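Local coordinates for protein trans-4-hydroxy-L-proline dehydratase (Clostridioides difficile 70-100-2010, PDB 6VXC) that uses a glycyl radical to dehydrate trans-4-hydroxy-L-proline to (S)-1-pyrroline-5-carboxylate in the anaerobic breakdown of hydroxyproline, at residues A[439-444]-A[461-466]. Residues are numbered along the deposited sequence; the frame is centred on the assembly and turned at random.
Sequences AGKTIE and GKEAYV
Lys441 and Glu463 meet in a buried salt bridge, the one direct contact between 439-444 and 461-466. Lys441 NZ donates to Glu463 OE2 at 2.7 Å, approaching from above the carboxylate, 54° out of its plane. Lys441 CE lies 3.2 Å from Glu463 OE1, so the end of the lysine spans both oxygens although the bond goes to OE2 alone. The two side chains cross at about a right angle and bridge backbones whose nearest CA atoms, those of Lys441 and Glu463, are 9.7 Å apart. A bend at chi2 (73°) and then a straight run carry the Lys441 ammonium across this gap, while the extended Glu463 chain, CG anti to the backbone N (chi1 -179°), brings the carboxylate out to meet it. Further bonds fix the carboxylate: OE2 also pairs with Thr567 OG1, and OE1 accepts from Cys459 N. Pairing probably offsets the two buried charges. The Glu463 side chain lies about 9 Å from that of Glu456, the probable proton acceptor. Lys441 itself sits between a Schellman motif at Gly440, which ends helix 429-438, and the N-cap Thr442 of helix 443-446. Its side chain packs on Leu436 and Tyr565, linking this interhelical turn to the parallel sheet where strand 463-472 pairs with 565-573.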
loop_
_atom_site.group_PDB
_atom_site.type_symbol
_atom_site.label_atom_id
_atom_site.label_comp_id
_atom_site.label_asym_id
_atom_site.label_seq_id
_atom_site.Cartn_x
_atom_site.Cartn_y
_atom_site.Cartn_z
ATOM N N ALA A 439 -4.850 -5.483 19.075
ATOM C CA ALA A 439 -5.204 -6.562 18.168
ATOM C C ALA A 439 -4.675 -7.932 18.607
ATOM O O ALA A 439 -4.927 -8.921 17.915
ATOM C CB ALA A 439 -4.690 -6.232 16.756
ATOM N N GLY A 440 -3.944 -8.018 19.720
ATOM C CA GLY A 440 -3.486 -9.286 20.258
ATOM C C GLY A 440 -1.999 -9.582 20.117
ATOM O O GLY A 440 -1.574 -10.670 20.501
ATOM N N LYS A 441 -1.201 -8.681 19.557
ATOM C CA LYS A 441 0.240 -8.896 19.496
ATOM C C LYS A 441 0.858 -8.751 20.885
ATOM O O LYS A 441 0.474 -7.873 21.663
ATOM C CB LYS A 441 0.891 -7.891 18.539
ATOM C CG LYS A 441 0.774 -8.172 17.067
ATOM C CD LYS A 441 -0.632 -7.933 16.532
ATOM C CE LYS A 441 -0.671 -8.124 15.009
ATOM N NZ LYS A 441 -2.039 -7.938 14.455
ATOM N N THR A 442 1.835 -9.606 21.190
ATOM C CA THR A 442 2.613 -9.417 22.410
ATOM C C THR A 442 3.481 -8.153 22.298
ATOM O O THR A 442 3.794 -7.682 21.200
ATOM C CB THR A 442 3.486 -10.652 22.681
ATOM O OG1 THR A 442 4.466 -10.782 21.644
ATOM C CG2 THR A 442 2.633 -11.925 22.735
ATOM N N ILE A 443 3.872 -7.595 23.451
ATOM C CA ILE A 443 4.728 -6.404 23.406
ATOM C C ILE A 443 6.044 -6.735 22.712
ATOM O O ILE A 443 6.586 -5.921 21.953
ATOM C CB ILE A 443 4.957 -5.812 24.813
ATOM C CG1 ILE A 443 5.831 -4.554 24.741
ATOM C CG2 ILE A 443 5.640 -6.785 25.727
ATOM C CD1 ILE A 443 5.205 -3.392 24.000
ATOM N N GLU A 444 6.557 -7.949 22.922
ATOM C CA GLU A 444 7.793 -8.331 22.251
ATOM C C GLU A 444 7.641 -8.271 20.736
ATOM O O GLU A 444 8.525 -7.771 20.035
ATOM C CB GLU A 444 8.234 -9.737 22.651
ATOM C CG GLU A 444 9.472 -10.159 21.848
ATOM C CD GLU A 444 10.179 -11.390 22.369
ATOM O OE1 GLU A 444 9.548 -12.175 23.107
ATOM O OE2 GLU A 444 11.387 -11.561 22.047
ATOM N N GLY A 461 7.004 -9.357 9.332
ATOM C CA GLY A 461 7.543 -10.705 9.303
ATOM C C GLY A 461 6.787 -11.736 10.117
ATOM O O GLY A 461 7.225 -12.884 10.175
ATOM N N LYS A 462 5.677 -11.373 10.762
ATOM C CA LYS A 462 4.952 -12.330 11.590
ATOM C C LYS A 462 3.439 -12.285 11.362
ATOM O O LYS A 462 2.694 -12.924 12.115
ATOM C CB LYS A 462 5.233 -12.085 13.068
ATOM C CG LYS A 462 6.683 -12.189 13.507
ATOM C CD LYS A 462 6.823 -11.711 14.946
ATOM C CE LYS A 462 8.126 -12.182 15.600
ATOM N NZ LYS A 462 9.279 -12.013 14.703
ATOM N N GLU A 463 2.962 -11.549 10.361
ATOM C CA GLU A 463 1.538 -11.293 10.228
ATOM C C GLU A 463 1.149 -11.297 8.763
ATOM O O GLU A 463 1.878 -10.784 7.912
ATOM C CB GLU A 463 1.148 -9.938 10.879
ATOM C CG GLU A 463 -0.333 -9.620 10.785
ATOM C CD GLU A 463 -0.744 -8.370 11.558
ATOM O OE1 GLU A 463 0.148 -7.590 11.975
ATOM O OE2 GLU A 463 -1.965 -8.170 11.751
ATOM N N ALA A 464 -0.001 -11.885 8.478
ATOM C CA ALA A 464 -0.737 -11.605 7.257
ATOM C C ALA A 464 -1.826 -10.607 7.622
ATOM O O ALA A 464 -2.752 -10.930 8.372
ATOM C CB ALA A 464 -1.321 -12.882 6.661
ATOM N N TYR A 465 -1.704 -9.386 7.119
ATOM C CA TYR A 465 -2.691 -8.337 7.381
ATOM C C TYR A 465 -3.130 -7.829 6.018
ATOM O O TYR A 465 -2.443 -7.023 5.391
ATOM C CB TYR A 465 -2.150 -7.225 8.305
ATOM C CG TYR A 465 -0.825 -6.542 7.957
ATOM C CD1 TYR A 465 0.376 -7.241 8.011
ATOM C CD2 TYR A 465 -0.771 -5.170 7.682
ATOM C CE1 TYR A 465 1.599 -6.611 7.726
ATOM C CE2 TYR A 465 0.431 -4.537 7.409
ATOM C CZ TYR A 465 1.614 -5.258 7.431
ATOM O OH TYR A 465 2.808 -4.615 7.150
ATOM N N VAL A 466 -4.281 -8.354 5.560
ATOM C CA VAL A 466 -4.729 -8.245 4.177
ATOM C C VAL A 466 -5.800 -7.158 4.079
ATOM O O VAL A 466 -6.794 -7.181 4.811
ATOM C CB VAL A 466 -5.257 -9.597 3.663
ATOM C CG1 VAL A 466 -5.802 -9.461 2.244
ATOM C CG2 VAL A 466 -4.163 -10.681 3.725
#